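Local coordinates for cell cycle serine/threonine-protein kinase CDC5/MSD2 (Saccharomyces cerevisiae, PDB 6MF4) that phosphorylates serine and threonine residues of cell-cycle proteins to drive mitotic exit, here represented by its phosphoprotein-binding polo-box domain, at residues Thr48-Ile53 with Leu200-Arg205; His95-Thr100 with Tyr113-Glu118. All coordinates share one frame; numbering follows the deposited sequence.

Contact 1. Residues Thr48-Ile53 with Leu200-Arg205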
loop_
_atom_site.group_PDB
_atom_site.type_symbol
_atom_site.label_atom_id
_atom_site.label_comp_id
_atom_site.label_asym_id
_atom_site.label_seq_id
_atom_site.Cartn_x
_atom_site.Cartn_y
_atom_site.Cartn_z
ATOM N N THR A 48 -10.528 1.457 -13.770
ATOM C CA THR A 48 -10.977 0.303 -14.536
ATOM C C THR A 48 -11.470 -0.763 -13.573
ATOM O O THR A 48 -12.410 -1.494 -13.876
ATOM C CB THR A 48 -9.861 -0.274 -15.434
ATOM O OG1 THR A 48 -8.649 -0.407 -14.682
ATOM C CG2 THR A 48 -9.614 0.636 -16.624
ATOM N N SER A 49 -10.840 -0.838 -12.404
ATOM C CA SER A 49 -11.259 -1.790 -11.385
ATOM C C SER A 49 -10.681 -1.460 -10.012
ATOM O O SER A 49 -9.719 -0.701 -9.884
ATOM C CB SER A 49 -10.849 -3.204 -11.784
ATOM O OG SER A 49 -9.446 -3.363 -11.691
ATOM N N THR A 50 -11.274 -2.069 -8.992
ATOM C CA THR A 50 -10.910 -1.834 -7.603
ATOM C C THR A 50 -11.631 -2.894 -6.785
ATOM O O THR A 50 -12.649 -3.420 -7.233
ATOM C CB THR A 50 -11.304 -0.412 -7.134
ATOM O OG1 THR A 50 -10.837 -0.192 -5.799
ATOM C CG2 THR A 50 -12.822 -0.223 -7.181
ATOM N N ASN A 51 -11.114 -3.235 -5.608
ATOM C CA ASN A 51 -11.790 -4.229 -4.780
ATOM C C ASN A 51 -12.988 -3.621 -4.056
ATOM O O ASN A 51 -12.954 -2.467 -3.628
ATOM C CB ASN A 51 -10.827 -4.861 -3.771
ATOM C CG ASN A 51 -10.153 -3.840 -2.878
ATOM O OD1 ASN A 51 -9.531 -2.891 -3.358
ATOM N ND2 ASN A 51 -10.261 -4.039 -1.568
ATOM N N VAL A 52 -14.054 -4.407 -3.937
ATOM C CA VAL A 52 -15.276 -3.950 -3.286
ATOM C C VAL A 52 -15.135 -3.999 -1.772
ATOM O O VAL A 52 -14.829 -5.042 -1.201
ATOM C CB VAL A 52 -16.496 -4.799 -3.700
ATOM C CG1 VAL A 52 -17.769 -4.271 -3.034
ATOM C CG2 VAL A 52 -16.652 -4.810 -5.212
ATOM N N ILE A 53 -15.372 -2.859 -1.132
ATOM C CA ILE A 53 -15.347 -2.758 0.322
ATOM C C ILE A 53 -16.790 -2.645 0.804
ATOM O O ILE A 53 -17.501 -1.713 0.427
ATOM C CB ILE A 53 -14.528 -1.535 0.801
ATOM C CG1 ILE A 53 -13.117 -1.536 0.180
ATOM C CG2 ILE A 53 -14.482 -1.479 2.334
ATOM C CD1 ILE A 53 -12.020 -2.089 1.061
ATOM N N LEU A 200 -2.700 -5.343 2.288
ATOM C CA LEU A 200 -3.294 -4.451 1.302
ATOM C C LEU A 200 -4.775 -4.243 1.595
ATOM O O LEU A 200 -5.551 -5.191 1.571
ATOM C CB LEU A 200 -3.113 -5.025 -0.101
ATOM C CG LEU A 200 -3.712 -4.235 -1.261
ATOM C CD1 LEU A 200 -2.991 -2.911 -1.402
ATOM C CD2 LEU A 200 -3.624 -5.048 -2.545
ATOM N N ARG A 201 -5.162 -3.006 1.875
ATOM C CA ARG A 201 -6.556 -2.701 2.179
ATOM C C ARG A 201 -7.375 -2.461 0.919
ATOM O O ARG A 201 -8.521 -2.897 0.819
ATOM C CB ARG A 201 -6.660 -1.470 3.067
ATOM C CG ARG A 201 -6.134 -1.641 4.471
ATOM C CD ARG A 201 -6.038 -0.271 5.125
ATOM N NE ARG A 201 -6.096 -0.351 6.572
ATOM C CZ ARG A 201 -5.946 0.687 7.385
ATOM N NH1 ARG A 201 -5.713 1.900 6.898
ATOM N NH2 ARG A 201 -6.016 0.504 8.694
ATOM N N ARG A 202 -6.792 -1.738 -0.030
ATOM C CA ARG A 202 -7.498 -1.396 -1.256
ATOM C C ARG A 202 -6.506 -1.175 -2.383
ATOM O O ARG A 202 -5.434 -0.607 -2.175
ATOM C CB ARG A 202 -8.364 -0.148 -1.052
ATOM C CG ARG A 202 -9.179 0.261 -2.281
ATOM C CD ARG A 202 -10.285 1.250 -1.932
ATOM N NE ARG A 202 -9.768 2.508 -1.406
ATOM C CZ ARG A 202 -10.514 3.444 -0.830
ATOM N NH1 ARG A 202 -11.822 3.264 -0.686
ATOM N NH2 ARG A 202 -9.950 4.557 -0.376
ATOM N N TYR A 203 -6.860 -1.663 -3.566
ATOM C CA TYR A 203 -6.120 -1.337 -4.776
ATOM C C TYR A 203 -7.075 -0.719 -5.781
ATOM O O TYR A 203 -8.271 -1.008 -5.769
ATOM C CB TYR A 203 -5.448 -2.569 -5.374
ATOM C CG TYR A 203 -6.421 -3.564 -5.958
ATOM C CD1 TYR A 203 -6.868 -3.444 -7.270
ATOM C CD2 TYR A 203 -6.894 -4.623 -5.200
ATOM C CE1 TYR A 203 -7.759 -4.348 -7.804
ATOM C CE2 TYR A 203 -7.784 -5.537 -5.729
ATOM C CZ TYR A 203 -8.212 -5.393 -7.032
ATOM O OH TYR A 203 -9.102 -6.298 -7.564
ATOM N N THR A 204 -6.542 0.142 -6.638
ATOM C CA THR A 204 -7.319 0.723 -7.721
ATOM C C THR A 204 -6.466 0.783 -8.969
ATOM O O THR A 204 -5.344 1.291 -8.942
ATOM C CB THR A 204 -7.821 2.132 -7.388
ATOM O OG1 THR A 204 -8.487 2.119 -6.120
ATOM C CG2 THR A 204 -8.783 2.627 -8.473
ATOM N N ARG A 205 -7.010 0.255 -10.057
ATOM C CA ARG A 205 -6.345 0.290 -11.346
ATOM C C ARG A 205 -6.845 1.430 -12.210
ATOM O O ARG A 205 -8.040 1.530 -12.488
ATOM C CB ARG A 205 -6.553 -1.026 -12.080
ATOM C CG ARG A 205 -5.684 -2.139 -11.557
ATOM C CD ARG A 205 -4.980 -2.865 -12.687
ATOM N NE ARG A 205 -5.610 -4.149 -12.936
ATOM C CZ ARG A 205 -5.348 -4.928 -13.977
ATOM N NH1 ARG A 205 -4.467 -4.552 -14.899
ATOM N NH2 ARG A 205 -5.980 -6.084 -14.091
HETATM O O HOH W 1 -9.210 -5.510 -10.563
#
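Backbone pairing joins Ser49 and Thr50 to the start of polo box 2, adding a short antiparallel edge strand to 200-205. Ser49 faces Arg205 as a hydrogen-bonded pair, in which Arg205 N reaches Ser49 O at 2.9 Å, while Thr50 and Thr204 form the non-hydrogen-bonded pair beside it. At the outer end Arg205 O accepts twice, from Thr48 N at 2.8 Å and from Thr48 OG1, which sits above the carbonyl plane.

From Thr50 onward side chains take over the bonding, and the strand ends there. With OG1 anti to the backbone N (chi1 -176°), Thr50 gives its hydroxyl proton to Tyr203 O at 2.7 Å. The amide of Asn51 bonds at both ends: OD1 accepts from Tyr203 N at 2.9 Å, and ND2 donates to Arg201 O at 3.2 Å with that oxygen near the amide plane. Replacing Asn51 by alanine would remove both bonds, probably leaving Tyr203 N and Arg201 O without these mates and the chain toward Ile53 less firmly held.

Round the Tyr203 ring, Asn51 CB meets Tyr203 CE2 at 3.7 Å, and Asn51 N lies over one face, toward the rim; Phe111 of polo box 1 stacks with the same tyrosine. Ile53 CD1 rests against Arg201 O at 3.6 Å. Asn51 N, buried here, has no partner in the model; the side-chain amide instead continues past Thr50 what main-chain pairing does at Ser49.

Contact 2. Residues His95-Thr100 with Tyr113-Glu118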
loop_
_atom_site.group_PDB
_atom_site.type_symbol
_atom_site.label_atom_id
_atom_site.label_comp_id
_atom_site.label_asym_id
_atom_site.label_seq_id
_atom_site.Cartn_x
_atom_site.Cartn_y
_atom_site.Cartn_z
ATOM N N HIS A 95 12.523 3.398 5.039
ATOM C CA HIS A 95 11.961 2.746 3.865
ATOM C C HIS A 95 10.610 2.125 4.222
ATOM O O HIS A 95 10.503 1.402 5.215
ATOM C CB HIS A 95 12.909 1.671 3.327
ATOM C CG HIS A 95 13.997 2.200 2.442
ATOM N ND1 HIS A 95 13.815 3.272 1.596
ATOM C CD2 HIS A 95 15.279 1.799 2.272
ATOM C CE1 HIS A 95 14.939 3.509 0.941
ATOM N NE2 HIS A 95 15.842 2.629 1.332
ATOM N N PRO A 96 9.568 2.411 3.425
ATOM C CA PRO A 96 8.268 1.813 3.731
ATOM C C PRO A 96 8.140 0.399 3.192
ATOM O O PRO A 96 8.961 -0.044 2.390
ATOM C CB PRO A 96 7.287 2.744 3.020
ATOM C CG PRO A 96 8.038 3.181 1.819
ATOM C CD PRO A 96 9.479 3.325 2.270
ATOM N N MET A 97 7.111 -0.295 3.659
ATOM C CA MET A 97 6.652 -1.529 3.046
ATOM C C MET A 97 6.277 -1.239 1.603
ATOM O O MET A 97 5.665 -0.207 1.329
ATOM C CB MET A 97 5.437 -2.072 3.797
ATOM C CG MET A 97 5.063 -3.497 3.449
ATOM S SD MET A 97 6.352 -4.695 3.820
ATOM C CE MET A 97 6.984 -4.080 5.386
ATOM N N ILE A 98 6.630 -2.129 0.680
ATOM C CA ILE A 98 6.192 -1.960 -0.705
ATOM C C ILE A 98 5.679 -3.267 -1.289
ATOM O O ILE A 98 6.038 -4.358 -0.842
ATOM C CB ILE A 98 7.315 -1.401 -1.622
ATOM C CG1 ILE A 98 8.442 -2.414 -1.819
ATOM C CG2 ILE A 98 7.854 -0.079 -1.069
ATOM C CD1 ILE A 98 9.431 -1.998 -2.888
ATOM N N VAL A 99 4.812 -3.128 -2.281
ATOM C CA VAL A 99 4.335 -4.246 -3.072
ATOM C C VAL A 99 5.341 -4.507 -4.183
ATOM O O VAL A 99 5.619 -3.619 -4.985
ATOM C CB VAL A 99 2.947 -3.953 -3.670
ATOM C CG1 VAL A 99 2.483 -5.096 -4.560
ATOM C CG2 VAL A 99 1.950 -3.695 -2.560
ATOM N N THR A 100 5.889 -5.717 -4.220
ATOM C CA THR A 100 6.946 -6.055 -5.172
ATOM C C THR A 100 6.410 -6.855 -6.350
ATOM O O THR A 100 7.063 -6.963 -7.388
ATOM C CB THR A 100 8.062 -6.863 -4.495
ATOM O OG1 THR A 100 7.513 -8.067 -3.946
ATOM C CG2 THR A 100 8.704 -6.048 -3.384
ATOM N N TYR A 113 -0.776 -10.527 -4.110
ATOM C CA TYR A 113 0.370 -9.633 -4.106
ATOM C C TYR A 113 1.473 -10.179 -3.215
ATOM O O TYR A 113 1.213 -10.953 -2.292
ATOM C CB TYR A 113 -0.042 -8.240 -3.626
ATOM C CG TYR A 113 -0.725 -8.240 -2.278
ATOM C CD1 TYR A 113 -2.082 -8.508 -2.169
ATOM C CD2 TYR A 113 -0.012 -7.978 -1.111
ATOM C CE1 TYR A 113 -2.713 -8.511 -0.935
ATOM C CE2 TYR A 113 -0.640 -7.972 0.125
ATOM C CZ TYR A 113 -1.989 -8.244 0.203
ATOM O OH TYR A 113 -2.620 -8.241 1.422
ATOM N N GLN A 114 2.707 -9.781 -3.509
ATOM C CA GLN A 114 3.837 -10.075 -2.640
ATOM C C GLN A 114 4.402 -8.756 -2.126
ATOM O O GLN A 114 4.444 -7.772 -2.862
ATOM C CB GLN A 114 4.913 -10.881 -3.382
ATOM C CG GLN A 114 6.062 -11.323 -2.481
ATOM C CD GLN A 114 7.050 -12.237 -3.181
ATOM O OE1 GLN A 114 6.681 -13.278 -3.717
ATOM N NE2 GLN A 114 8.321 -11.853 -3.168
ATOM N N LEU A 115 4.814 -8.746 -0.861
ATOM C CA LEU A 115 5.399 -7.567 -0.232
ATOM C C LEU A 115 6.915 -7.702 -0.138
ATOM O O LEU A 115 7.465 -8.779 -0.363
ATOM C CB LEU A 115 4.803 -7.356 1.164
ATOM C CG LEU A 115 3.292 -7.145 1.227
ATOM C CD1 LEU A 115 2.838 -7.055 2.676
ATOM C CD2 LEU A 115 2.884 -5.892 0.465
ATOM N N SER A 116 7.586 -6.607 0.213
ATOM C CA SER A 116 9.046 -6.596 0.282
ATOM C C SER A 116 9.571 -7.493 1.407
ATOM O O SER A 116 10.742 -7.863 1.422
ATOM C CB SER A 116 9.553 -5.163 0.458
ATOM O OG SER A 116 8.786 -4.462 1.417
ATOM N N THR A 117 8.695 -7.836 2.343
ATOM C CA THR A 117 8.992 -8.821 3.379
ATOM C C THR A 117 8.931 -10.255 2.851
ATOM O O THR A 117 9.244 -11.201 3.577
ATOM C CB THR A 117 7.995 -8.710 4.522
ATOM O OG1 THR A 117 6.672 -8.797 3.972
ATOM C CG2 THR A 117 8.161 -7.389 5.261
ATOM N N GLU A 118 8.503 -10.380 1.594
ATOM C CA GLU A 118 8.224 -11.648 0.908
ATOM C C GLU A 118 6.956 -12.320 1.442
ATOM O O GLU A 118 6.645 -13.451 1.069
ATOM C CB GLU A 118 9.425 -12.603 0.985
ATOM C CG GLU A 118 10.612 -12.096 0.174
ATOM C CD GLU A 118 11.815 -13.028 0.202
ATOM O OE1 GLU A 118 11.789 -14.034 0.940
ATOM O OE2 GLU A 118 12.789 -12.748 -0.522
HETATM O O HOH W 2 10.444 -2.337 2.031
HETATM O O HOH W 3 9.436 -9.486 -2.430
#
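Met97 meets the turn at the end of strand 111-115 with its thioether. CG stands anti to the backbone N (chi1 -167°) and the chain then bends, bringing SD to 3.4 Å from Ser116 OG and CE to 3.5 Å from Thr117 CG2; the methionine and threonine side chains cross at about a right angle. Just before it in the chain, Pro96 O is joined by a water to the same serine hydroxyl.

Ile98 is held by both its peptide groups. Its N-H points almost straight at Ser116 OG over 3.3 Å, and its carbonyl oxygen accepts from Ser116 N at 2.9 Å, while Ile98 CG1 packs on Ser116 CB.

Val99 pairs with Leu115 across a non-hydrogen-bonded antiparallel position. Its two methyls divide the apolar work: CG2 touches Leu115 CD2 at 3.9 Å, and CG1 reaches Tyr113 CB at 4.1 Å. Phe212 and Leu214 of polo box 2 also touch this valine, whose N bonds to Gln220.

Thr100 carries the hairpin pairing on, its N donating to Gln114 O at 2.9 Å. Its CG2 lies against Ser116 CA, and a second water links Thr100 OG1, Gln114 NE2 and Leu115 O.

Leu115 to Glu118 forms a type I beta turn, closed by Glu118 N bonding to Leu115 O. Where the hairpin pairing gives out, Ser116 thus serves as donor through its backbone and acceptor through its side chain, continuing the polar connection to Ile98 while the Met97 thioether lies against Ser116 OG and the Thr117 methyl.

In the fold
Two local pairings, one in each sheet, show how neighbouring elements of the two polo boxes are arranged. The centres of contact 1 and contact 2 lie about 17 Å apart. Contact 1 adds strand 49-50 to the edge of the polo box 2 sheet, and contact 2 lies in the first hairpin of polo box 1. Along the chain, 95-100 and 113-118 both fall between 48-53 and 200-205, and 48-53, far earlier in the sequence, pairs with the edge of the sheet that contains 200-205. The two contacts meet where Tyr113 OH and Leu200 N lie 3.0 Å apart, a probable hydrogen bond between the boxes. The arrangement is consistent with the two boxes acting as one phosphoprotein-binding domain.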